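PDB 5XEM: cysteine synthase from Fusobacterium nucleatum subsp. nucleatum strain ATCC 25586, which generates hydrogen sulfide with the help of pyridoxal 5'-phosphate and probably also makes L-cysteine and acetate from O-acetyl-L-serine and sulfide. Local coordinates for residues T17-I22 against Y33-G38; R43-R48 against K154-T159; I69-S74 against F142-F147. All coordinates share one frame; numbering follows the deposited sequence. Where two conformers were deposited one is given.

Contact 1: residues T17-I22 against Y33-G38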
loop_
_atom_site.group_PDB
_atom_site.type_symbol
_atom_site.label_atom_id
_atom_site.label_comp_id
_atom_site.label_asym_id
_atom_site.label_seq_id
_atom_site.Cartn_x
_atom_site.Cartn_y
_atom_site.Cartn_z
ATOM N N THR A 17 6.265 5.848 -9.728
ATOM C CA THR A 17 6.614 5.006 -8.598
ATOM C C THR A 17 8.102 5.117 -8.313
ATOM O O THR A 17 8.885 5.386 -9.211
ATOM C CB THR A 17 6.293 3.536 -8.874
ATOM O OG1 THR A 17 6.916 3.138 -10.097
ATOM C CG2 THR A 17 4.752 3.366 -9.004
ATOM N N PRO A 18 8.494 4.855 -7.080
ATOM C CA PRO A 18 9.915 5.008 -6.751
ATOM C C PRO A 18 10.811 3.849 -7.176
ATOM O O PRO A 18 10.348 2.684 -7.298
ATOM C CB PRO A 18 9.889 5.153 -5.236
ATOM C CG PRO A 18 8.666 4.410 -4.800
ATOM C CD PRO A 18 7.654 4.625 -5.890
ATOM N N LEU A 19 12.084 4.180 -7.399
ATOM C CA LEU A 19 13.158 3.214 -7.663
ATOM C C LEU A 19 14.000 3.204 -6.394
ATOM O O LEU A 19 14.468 4.245 -5.962
ATOM C CB LEU A 19 14.087 3.703 -8.783
ATOM C CG LEU A 19 14.142 3.030 -10.139
ATOM C CD1 LEU A 19 15.390 3.504 -10.889
ATOM C CD2 LEU A 19 14.098 1.508 -10.062
ATOM N N VAL A 20 14.201 2.056 -5.792
ATOM C CA VAL A 20 14.944 1.961 -4.540
ATOM C C VAL A 20 16.208 1.144 -4.744
ATOM O O VAL A 20 16.164 0.080 -5.358
ATOM C CB VAL A 20 14.084 1.278 -3.467
ATOM C CG1 VAL A 20 14.815 1.226 -2.122
ATOM C CG2 VAL A 20 12.759 2.008 -3.329
ATOM N N LYS A 21 17.319 1.623 -4.207
ATOM C CA LYS A 21 18.577 0.869 -4.297
ATOM C C LYS A 21 18.616 -0.214 -3.244
ATOM O O LYS A 21 18.154 0.004 -2.130
ATOM C CB LYS A 21 19.795 1.781 -4.116
ATOM C CG LYS A 21 21.104 1.001 -4.229
ATOM C CD LYS A 21 22.196 1.788 -4.934
ATOM C CE LYS A 21 23.496 0.972 -4.997
ATOM N NZ LYS A 21 24.574 1.613 -4.190
ATOM N N ILE A 22 19.189 -1.361 -3.591
ATOM C CA ILE A 22 19.345 -2.482 -2.673
ATOM C C ILE A 22 20.683 -2.311 -1.947
ATOM O O ILE A 22 21.729 -2.233 -2.598
ATOM C CB ILE A 22 19.264 -3.829 -3.420
ATOM C CG1 ILE A 22 17.865 -4.013 -4.017
ATOM C CG2 ILE A 22 19.582 -5.020 -2.518
ATOM C CD1 ILE A 22 16.774 -4.263 -2.989
ATOM N N TYR A 33 18.394 -1.898 -8.534
ATOM C CA TYR A 33 17.328 -0.954 -8.160
ATOM C C TYR A 33 15.992 -1.654 -8.368
ATOM O O TYR A 33 15.788 -2.281 -9.410
ATOM C CB TYR A 33 17.372 0.268 -9.066
ATOM C CG TYR A 33 18.635 1.073 -8.921
ATOM C CD1 TYR A 33 18.739 2.068 -7.949
ATOM C CD2 TYR A 33 19.727 0.850 -9.753
ATOM C CE1 TYR A 33 19.902 2.802 -7.800
ATOM C CE2 TYR A 33 20.892 1.592 -9.623
ATOM C CZ TYR A 33 20.971 2.553 -8.643
ATOM O OH TYR A 33 22.122 3.294 -8.506
ATOM N N VAL A 34 15.085 -1.538 -7.406
ATOM C CA VAL A 34 13.777 -2.166 -7.520
ATOM C C VAL A 34 12.763 -1.047 -7.759
ATOM O O VAL A 34 12.719 -0.069 -7.018
ATOM C CB VAL A 34 13.439 -2.974 -6.258
ATOM C CG1 VAL A 34 12.053 -3.604 -6.341
ATOM C CG2 VAL A 34 14.506 -4.048 -6.017
ATOM N N LYS A 35 11.973 -1.191 -8.812
ATOM C CA LYS A 35 10.921 -0.226 -9.108
ATOM C C LYS A 35 9.654 -0.738 -8.425
ATOM O O LYS A 35 9.161 -1.824 -8.757
ATOM C CB LYS A 35 10.726 -0.058 -10.598
ATOM C CG LYS A 35 9.741 1.090 -10.889
ATOM C CD LYS A 35 9.870 1.673 -12.266
ATOM C CE LYS A 35 8.848 2.750 -12.564
ATOM N NZ LYS A 35 9.039 4.004 -11.774
ATOM N N LEU A 36 9.189 0.005 -7.430
ATOM C CA LEU A 36 8.149 -0.484 -6.507
ATOM C C LEU A 36 6.757 -0.157 -7.013
ATOM O O LEU A 36 6.190 0.866 -6.663
ATOM C CB LEU A 36 8.357 0.086 -5.122
ATOM C CG LEU A 36 9.669 -0.308 -4.403
ATOM C CD1 LEU A 36 9.816 0.488 -3.083
ATOM C CD2 LEU A 36 9.718 -1.813 -4.175
ATOM N N GLU A 37 6.210 -1.027 -7.865
ATOM C CA GLU A 37 4.878 -0.781 -8.423
ATOM C C GLU A 37 3.772 -1.030 -7.388
ATOM O O GLU A 37 2.617 -0.686 -7.596
ATOM C CB GLU A 37 4.657 -1.603 -9.682
ATOM C CG GLU A 37 5.619 -1.200 -10.787
ATOM C CD GLU A 37 5.238 0.140 -11.380
ATOM O OE1 GLU A 37 4.077 0.270 -11.826
ATOM O OE2 GLU A 37 6.091 1.053 -11.401
ATOM N N GLY A 38 4.145 -1.605 -6.254
ATOM C CA GLY A 38 3.255 -1.655 -5.119
ATOM C C GLY A 38 2.899 -0.297 -4.539
ATOM O O GLY A 38 1.968 -0.204 -3.772
#

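Contact 2: residues R43-R48 against K154-T159. With PLP (pyridoxal-5'-phosphate), chain D.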
loop_
_atom_site.group_PDB
_atom_site.type_symbol
_atom_site.label_atom_id
_atom_site.label_comp_id
_atom_site.label_asym_id
_atom_site.label_seq_id
_atom_site.Cartn_x
_atom_site.Cartn_y
_atom_site.Cartn_z
ATOM N N ARG A 43 -1.965 -0.919 -5.578
ATOM C CA ARG A 43 -0.905 -1.778 -5.022
ATOM C C ARG A 43 -0.239 -2.705 -6.043
ATOM O O ARG A 43 0.499 -3.594 -5.660
ATOM C CB ARG A 43 -1.390 -2.567 -3.816
ATOM C CG ARG A 43 -1.928 -1.704 -2.701
ATOM C CD ARG A 43 -0.802 -0.878 -2.175
ATOM N NE ARG A 43 -1.181 -0.034 -1.044
ATOM C CZ ARG A 43 -1.017 1.281 -0.967
ATOM N NH1 ARG A 43 -0.480 1.984 -2.007
ATOM N NH2 ARG A 43 -1.409 1.914 0.120
ATOM N N SER A 44 -0.486 -2.464 -7.324
ATOM C CA SER A 44 0.261 -3.159 -8.381
ATOM C C SER A 44 0.434 -2.298 -9.618
ATOM O O SER A 44 -0.269 -1.267 -9.807
ATOM C CB SER A 44 -0.430 -4.470 -8.785
ATOM O OG SER A 44 -1.373 -4.250 -9.835
ATOM N N THR A 45 1.340 -2.759 -10.483
ATOM C CA THR A 45 1.596 -2.127 -11.757
ATOM C C THR A 45 0.364 -2.131 -12.647
ATOM O O THR A 45 0.291 -1.331 -13.594
ATOM C CB THR A 45 2.779 -2.817 -12.498
ATOM O OG1 THR A 45 3.414 -1.892 -13.368
ATOM C CG2 THR A 45 2.335 -4.064 -13.296
ATOM N N LYS A 46 -0.597 -3.001 -12.357
ATOM C CA LYS A 46 -1.776 -3.173 -13.222
ATOM C C LYS A 46 -2.695 -1.974 -13.202
ATOM O O LYS A 46 -3.439 -1.752 -14.172
ATOM C CB LYS A 46 -2.533 -4.475 -12.914
ATOM C CG LYS A 46 -1.706 -5.738 -13.110
ATOM C CD LYS A 46 -1.107 -5.819 -14.510
ATOM C CE LYS A 46 -0.907 -7.267 -14.956
ATOM N NZ LYS A 46 -0.828 -7.474 -16.431
ATOM N N ASP A 47 -2.563 -1.120 -12.176
ATOM C CA ASP A 47 -3.256 0.155 -12.187
ATOM C C ASP A 47 -2.946 0.896 -13.519
ATOM O O ASP A 47 -3.828 1.573 -14.095
ATOM C CB ASP A 47 -2.739 1.059 -11.064
ATOM C CG ASP A 47 -3.251 0.714 -9.687
ATOM O OD1 ASP A 47 -3.882 -0.357 -9.518
ATOM O OD2 ASP A 47 -2.998 1.538 -8.757
ATOM N N ARG A 48 -1.690 0.830 -13.975
ATOM C CA ARG A 48 -1.285 1.540 -15.207
ATOM C C ARG A 48 -2.053 1.044 -16.434
ATOM O O ARG A 48 -2.515 1.861 -17.268
ATOM C CB ARG A 48 0.205 1.404 -15.506
ATOM C CG ARG A 48 1.130 2.015 -14.489
ATOM C CD ARG A 48 2.559 1.639 -14.794
ATOM N NE ARG A 48 3.516 2.059 -13.788
ATOM C CZ ARG A 48 4.206 3.200 -13.768
ATOM N NH1 ARG A 48 3.996 4.156 -14.684
ATOM N NH2 ARG A 48 5.059 3.418 -12.796
ATOM N N LYS A 154 1.639 -0.772 -24.170
ATOM C CA LYS A 154 1.839 0.675 -24.427
ATOM C C LYS A 154 1.835 1.554 -23.158
ATOM O O LYS A 154 2.516 2.559 -23.120
ATOM C CB LYS A 154 0.826 1.230 -25.421
ATOM C CG LYS A 154 1.057 0.691 -26.823
ATOM C CD LYS A 154 0.029 1.151 -27.859
ATOM C CE LYS A 154 0.014 2.658 -27.983
ATOM N NZ LYS A 154 -0.677 3.188 -26.780
ATOM N N ALA A 155 1.077 1.178 -22.131
ATOM C CA ALA A 155 1.071 1.918 -20.875
ATOM C C ALA A 155 2.484 1.953 -20.281
ATOM O O ALA A 155 2.968 3.010 -19.880
ATOM C CB ALA A 155 0.066 1.296 -19.884
ATOM N N HIS A 156 3.166 0.811 -20.330
ATOM C CA HIS A 156 4.525 0.662 -19.774
ATOM C C HIS A 156 5.566 1.285 -20.688
ATOM O O HIS A 156 6.564 1.838 -20.228
ATOM C CB HIS A 156 4.838 -0.808 -19.568
ATOM C CG HIS A 156 3.934 -1.476 -18.528
ATOM N ND1 HIS A 156 3.995 -1.171 -17.215
ATOM C CD2 HIS A 156 2.932 -2.424 -18.670
ATOM C CE1 HIS A 156 3.066 -1.905 -16.540
ATOM N NE2 HIS A 156 2.435 -2.697 -17.435
ATOM N N TYR A 157 5.332 1.171 -21.990
ATOM C CA TYR A 157 6.193 1.858 -22.977
ATOM C C TYR A 157 6.208 3.369 -22.722
ATOM O O TYR A 157 7.276 3.999 -22.781
ATOM C CB TYR A 157 5.671 1.535 -24.364
ATOM C CG TYR A 157 6.368 2.208 -25.519
ATOM C CD1 TYR A 157 7.453 1.602 -26.138
ATOM C CD2 TYR A 157 5.878 3.409 -26.052
ATOM C CE1 TYR A 157 8.078 2.195 -27.234
ATOM C CE2 TYR A 157 6.495 4.015 -27.139
ATOM C CZ TYR A 157 7.588 3.395 -27.728
ATOM O OH TYR A 157 8.205 3.970 -28.816
ATOM N N GLU A 158 5.035 3.920 -22.413
ATOM C CA GLU A 158 4.825 5.365 -22.204
ATOM C C GLU A 158 5.199 5.922 -20.853
ATOM O O GLU A 158 5.581 7.092 -20.763
ATOM C CB GLU A 158 3.373 5.732 -22.507
ATOM C CG GLU A 158 3.085 5.566 -23.997
ATOM C CD GLU A 158 1.647 5.805 -24.367
ATOM O OE1 GLU A 158 0.825 6.093 -23.471
ATOM O OE2 GLU A 158 1.328 5.676 -25.566
ATOM N N THR A 159 5.064 5.131 -19.797
ATOM C CA THR A 159 5.208 5.676 -18.450
ATOM C C THR A 159 6.282 4.934 -17.713
ATOM O O THR A 159 7.324 5.523 -17.443
ATOM C CB THR A 159 3.861 5.713 -17.707
ATOM O OG1 THR A 159 3.355 4.382 -17.555
ATOM C CG2 THR A 159 2.860 6.577 -18.542
HETATM N N1 PLP D . 3.316 -10.262 -10.868
HETATM C C2 PLP D . 2.055 -10.108 -10.435
HETATM C C2A PLP D . 1.774 -9.999 -8.936
HETATM C C3 PLP D . 0.984 -10.020 -11.343
HETATM O O3 PLP D . -0.280 -9.847 -10.881
HETATM C C4 PLP D . 1.224 -10.110 -12.711
HETATM C C4A PLP D . 0.097 -10.026 -13.726
HETATM C C5 PLP D . 2.554 -10.266 -13.127
HETATM C C6 PLP D . 3.572 -10.329 -12.177
HETATM C C5A PLP D . 2.947 -10.362 -14.585
HETATM O O4P PLP D . 2.788 -9.051 -15.237
HETATM P P PLP D . 2.443 -8.889 -16.816
HETATM O O1P PLP D . 2.606 -7.523 -17.193
HETATM O O2P PLP D . 1.097 -9.413 -16.935
HETATM O O3P PLP D . 3.377 -9.840 -17.477
HETATM O O HOH W 1 0.998 -5.308 -17.481
#

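Contact 3: residues I69-S74 against F142-F147. With 85F ((2R)-2-azanyl-3-[(2R)-2-azanyl-3-oxidanyl-3-oxidanylidene-propyl]sulfanyl-propanoic acid), chain C; ACT (acetate ion), chain F.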
loop_
_atom_site.group_PDB
_atom_site.type_symbol
_atom_site.label_atom_id
_atom_site.label_comp_id
_atom_site.label_asym_id
_atom_site.label_seq_id
_atom_site.Cartn_x
_atom_site.Cartn_y
_atom_site.Cartn_z
ATOM N N ILE A 69 -18.043 -3.523 -17.577
ATOM C CA ILE A 69 -16.673 -3.900 -17.858
ATOM C C ILE A 69 -16.536 -5.345 -17.351
ATOM O O ILE A 69 -16.976 -5.647 -16.250
ATOM C CB ILE A 69 -15.654 -2.984 -17.155
ATOM C CG1 ILE A 69 -15.996 -1.506 -17.394
ATOM C CG2 ILE A 69 -14.232 -3.333 -17.576
ATOM C CD1 ILE A 69 -16.202 -1.118 -18.839
ATOM N N ILE A 70 -15.958 -6.210 -18.172
ATOM C CA ILE A 70 -15.799 -7.642 -17.846
ATOM C C ILE A 70 -14.362 -8.062 -18.143
ATOM O O ILE A 70 -13.867 -7.841 -19.250
ATOM C CB ILE A 70 -16.762 -8.541 -18.650
ATOM C CG1 ILE A 70 -18.209 -8.029 -18.604
ATOM C CG2 ILE A 70 -16.701 -9.972 -18.092
ATOM C CD1 ILE A 70 -19.176 -8.691 -19.595
ATOM N N GLU A 71 -13.656 -8.644 -17.163
ATOM C CA GLU A 71 -12.258 -9.007 -17.345
ATOM C C GLU A 71 -11.922 -10.298 -16.616
ATOM O O GLU A 71 -12.427 -10.550 -15.510
ATOM C CB GLU A 71 -11.309 -7.867 -16.860
ATOM C CG GLU A 71 -9.810 -8.105 -17.088
ATOM C CD GLU A 71 -9.374 -8.049 -18.557
ATOM O OE1 GLU A 71 -10.239 -8.168 -19.453
ATOM O OE2 GLU A 71 -8.160 -7.860 -18.811
ATOM N N ALA A 72 -11.082 -11.106 -17.263
ATOM C CA ALA A 72 -10.425 -12.254 -16.626
ATOM C C ALA A 72 -9.075 -11.836 -16.027
ATOM O O ALA A 72 -8.221 -11.233 -16.710
ATOM C CB ALA A 72 -10.236 -13.382 -17.629
ATOM N N THR A 73 -8.860 -12.204 -14.770
ATOM C CA THR A 73 -7.655 -11.771 -14.074
ATOM C C THR A 73 -7.235 -12.775 -13.014
ATOM O O THR A 73 -8.064 -13.534 -12.514
ATOM C CB THR A 73 -7.902 -10.389 -13.416
ATOM O OG1 THR A 73 -6.759 -10.017 -12.634
ATOM C CG2 THR A 73 -9.096 -10.414 -12.521
ATOM N N SER A 74 -5.957 -12.772 -12.676
ATOM C CA SER A 74 -5.467 -13.521 -11.500
ATOM C C SER A 74 -5.605 -12.718 -10.217
ATOM O O SER A 74 -5.369 -13.244 -9.114
ATOM C CB SER A 74 -4.017 -13.952 -11.690
ATOM O OG SER A 74 -3.177 -12.830 -11.823
ATOM N N PHE A 142 -17.696 -4.065 -22.340
ATOM C CA PHE A 142 -16.391 -3.908 -22.890
ATOM C C PHE A 142 -15.481 -4.901 -22.154
ATOM O O PHE A 142 -15.474 -4.915 -20.925
ATOM C CB PHE A 142 -15.883 -2.479 -22.665
ATOM C CG PHE A 142 -14.465 -2.273 -23.080
ATOM C CD1 PHE A 142 -14.123 -2.315 -24.415
ATOM C CD2 PHE A 142 -13.458 -2.060 -22.142
ATOM C CE1 PHE A 142 -12.811 -2.165 -24.826
ATOM C CE2 PHE A 142 -12.142 -1.867 -22.557
ATOM C CZ PHE A 142 -11.823 -1.944 -23.908
ATOM N N VAL A 143 -14.716 -5.688 -22.892
ATOM C CA VAL A 143 -13.698 -6.566 -22.275
ATOM C C VAL A 143 -12.354 -5.935 -22.526
ATOM O O VAL A 143 -11.955 -5.870 -23.669
ATOM C CB VAL A 143 -13.737 -7.977 -22.912
ATOM C CG1 VAL A 143 -12.664 -8.898 -22.271
ATOM C CG2 VAL A 143 -15.130 -8.563 -22.767
ATOM N N PRO A 144 -11.637 -5.463 -21.479
ATOM C CA PRO A 144 -10.328 -4.845 -21.703
ATOM C C PRO A 144 -9.352 -5.815 -22.375
ATOM O O PRO A 144 -8.593 -5.445 -23.285
ATOM C CB PRO A 144 -9.862 -4.468 -20.289
ATOM C CG PRO A 144 -11.121 -4.282 -19.532
ATOM C CD PRO A 144 -12.130 -5.215 -20.109
ATOM N N ASN A 145 -9.420 -7.073 -21.949
ATOM C CA ASN A 145 -8.496 -8.131 -22.391
ATOM C C ASN A 145 -7.018 -7.790 -22.316
ATOM O O ASN A 145 -6.337 -7.580 -23.318
ATOM C CB ASN A 145 -8.856 -8.685 -23.748
ATOM C CG ASN A 145 -8.324 -10.117 -23.941
ATOM O OD1 ASN A 145 -7.291 -10.470 -23.372
ATOM N ND2 ASN A 145 -9.065 -10.960 -24.671
ATOM N N GLN A 146 -6.478 -7.815 -21.096
ATOM C CA GLN A 146 -5.055 -7.603 -20.908
ATOM C C GLN A 146 -4.153 -8.531 -21.753
ATOM O O GLN A 146 -2.999 -8.201 -22.011
ATOM C CB GLN A 146 -4.681 -7.775 -19.436
ATOM C CG GLN A 146 -5.004 -9.143 -18.865
ATOM C CD GLN A 146 -4.687 -9.211 -17.393
ATOM O OE1 GLN A 146 -3.725 -8.604 -16.920
ATOM N NE2 GLN A 146 -5.509 -9.932 -16.661
ATOM N N PHE A 147 -4.677 -9.695 -22.144
ATOM C CA PHE A 147 -3.879 -10.649 -22.921
ATOM C C PHE A 147 -3.619 -10.224 -24.365
ATOM O O PHE A 147 -2.613 -10.620 -24.947
ATOM C CB PHE A 147 -4.538 -12.026 -22.868
ATOM C CG PHE A 147 -4.735 -12.504 -21.477
ATOM C CD1 PHE A 147 -3.666 -13.040 -20.785
ATOM C CD2 PHE A 147 -5.960 -12.350 -20.826
ATOM C CE1 PHE A 147 -3.820 -13.440 -19.468
ATOM C CE2 PHE A 147 -6.104 -12.737 -19.494
ATOM C CZ PHE A 147 -5.034 -13.288 -18.831
HETATM N N 85F C . -1.039 -10.596 -13.346
HETATM C CA 85F C . -2.198 -10.650 -14.262
HETATM C CB 85F C . -2.371 -12.077 -14.828
HETATM S SG 85F C . -1.113 -12.556 -15.986
HETATM C CD 85F C . -1.582 -14.188 -16.602
HETATM C CE 85F C . -1.662 -15.295 -15.517
HETATM N NZ2 85F C . -0.454 -15.326 -14.681
HETATM C CZ1 85F C . -1.796 -16.656 -16.251
HETATM O OH1 85F C . -1.683 -17.686 -15.520
HETATM O OH2 85F C . -1.991 -16.700 -17.498
HETATM C C 85F C . -3.468 -10.216 -13.563
HETATM O OXT 85F C . -3.343 -9.475 -12.576
HETATM O O 85F C . -4.559 -10.596 -14.057
HETATM C C ACT F . -12.775 -11.248 -25.167
HETATM O O ACT F . -11.889 -10.492 -25.570
HETATM O OXT ACT F . -13.970 -10.950 -25.284
HETATM C CH3 ACT F . -12.369 -12.549 -24.534
#

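Contact 1: residues T17-I22 against Y33-G38
Lys35 lies across Thr17 and Leu19, and its chain meets both on the way to its ammonium group. Lys35 CB packs on Leu19 CD2 at 3.8 Å. CG stands anti to the backbone N (chi1 -173°), turning the chain along the segment toward Thr17, and CG and CD pass beside Thr17 OG1. Lys35 CE comes to 3.2 Å from Thr17 OG1, and the bend at the last torsion brings Lys35 NZ round to donate to Thr17 OG1 at 2.8 Å. NZ makes a second, weak bond to Thr17 O, and a salt bridge with Glu163 would help offset its charge. A lysine suits this buried place because its long chain starts on Leu19 at CB, runs past the threonine hydroxyl and sets NZ among oxygens.

The threonine hydroxyl passes its own proton on: Thr17 OG1 donates to Glu37 OE2 at 2.6 Å, from above the carboxylate plane. Along the backbone, Val20 and Val34 form a hydrogen-bonded antiparallel pair, with Val20 N to Val34 O at 2.9 Å and Val34 N to Val20 O at 2.8 Å. Beyond them the Tyr33 ring lies obliquely against the methylenes of Lys21, with Tyr33 CE1 3.8 Å from Lys21 CD. Leu19 and Lys21 also make backbone bonds to the second subunit. The whole is a beta hairpin, strands 19-21 and 31-36, at one edge of the chain's mixed sheet.

Contact 2: residues R43-R48 against K154-T159
Two first torsions bring Arg48 and Thr159 together. Arg48 has CG anti to its carbonyl carbon (chi1 -64°) and runs straight from CG to NE, sliding past Thr159 in the opposite direction. Thr159 turns OG1 into the place between its backbone N and carbonyl carbon (chi1 62°), where the hydroxyl can both give and take. Thr159 OG1 donates to Ala155 O at 2.7 Å, and Thr159 N reaches the same oxygen from the other face of the carbonyl. In return Thr159 OG1 accepts from Arg48 NH1 at 3.0 Å, a bent bond (132° at the hydrogen) with the hydroxyl tilted out of the guanidinium plane. The stronger partners of this arginine are acidic: NE pairs with Glu37 and NH2 with Glu163. Small Ala155 lets the helices close up, its CB 3.7 Å from Arg48 O.

Here the N-terminal part of helix 46-60, where Lys46, the predicted cofactor-attachment lysine of this fold-type II enzyme, lies, packs against helix 151-167. Ser44 OG caps Lys46 N near the start of that first helix. The coenzyme is joined to lanthionine in this structure, so the Lys46 amine is detached from it; Lys46 NZ donates to PLP O2P at 2.8 Å.

His156 reaches from helix 151-167 toward the 43-48 segment. Thr45 OG1, itself bonded to Glu37, sits in plane at the edge of the ring, 3.2 Å from His156 CE1. ND1 is paired with Thr160, a bond that should limit the ring's rotation; His156 NE2 then lies 3.0 Å from a water. That water accepts from Lys46 NZ at 3.0 Å and donates to PLP O1P at 2.8 Å, linking histidine and lysine to the phosphate.

Contact 3: residues I69-S74 against F142-F147
Strand 68-72 of the smaller, parallel sheet runs into the Thr-Ser-Gly-Asn-Thr loop that binds the substrate carboxylate in this enzyme family, and here the 142-147 segment follows it. Ile69 and Phe142 form the parallel bridge, with Ile70 N bonded to Phe142 O at 3.1 Å. Ile69 CG2 rests on Pro144 CD at 3.8 Å.

After Phe142 the chain leaves the sheet, and beyond Pro144 the Glu71 side chain holds it to the strand. A bend at its second torsion (chi2 70°) turns the carboxylate toward two successive backbone amides. Glu71 OE1 accepts from Asn145 N at 2.8 Å, somewhat out of plane on the syn side, while Glu71 OE2 uses its syn lone pair for Gln146 N, also at 2.8 Å and nearly straight (167°). Glutamate reaches the loop and offers one oxygen to each N-H.

Gln146 NE2 then gives to Ala72 O at 3.0 Å, in the carbonyl plane on a lone pair, and to the lanthionine oxygen O at 2.9 Å. Thr73 OG1 (2.7 Å) and Ser74 N (2.9 Å) donate to that same ligand atom O. The amide's other end, OE1, accepts from Thr77 and Lys46, which fixes its flip. Three uncharged donors thus grip one carboxylate oxygen. Glu71, by holding the Gln146 backbone N, probably acts as a second-shell residue that positions the glutamine.

All three contacts are largely buried, but they sit differently. Contact 1 is in the hairpin at the edge of the mixed sheet, close to the second subunit; contact 3 is in the parallel sheet on the opposite side of the chain's centre, and no other chain touches it. Contact 2 lies nearest the centre and shares elements with both: its helix 151-167 also covers Lys35 of contact 1, and its helix 46-60 packs on Phe142, Pro144 and Gln146 of contact 3. The chemistry changes accordingly: strand pairing with a charged side-chain network in contact 1, sparse helix packing and water at the cofactor phosphate in contact 2, amide and carboxylate bonds at the substrate in contact 3.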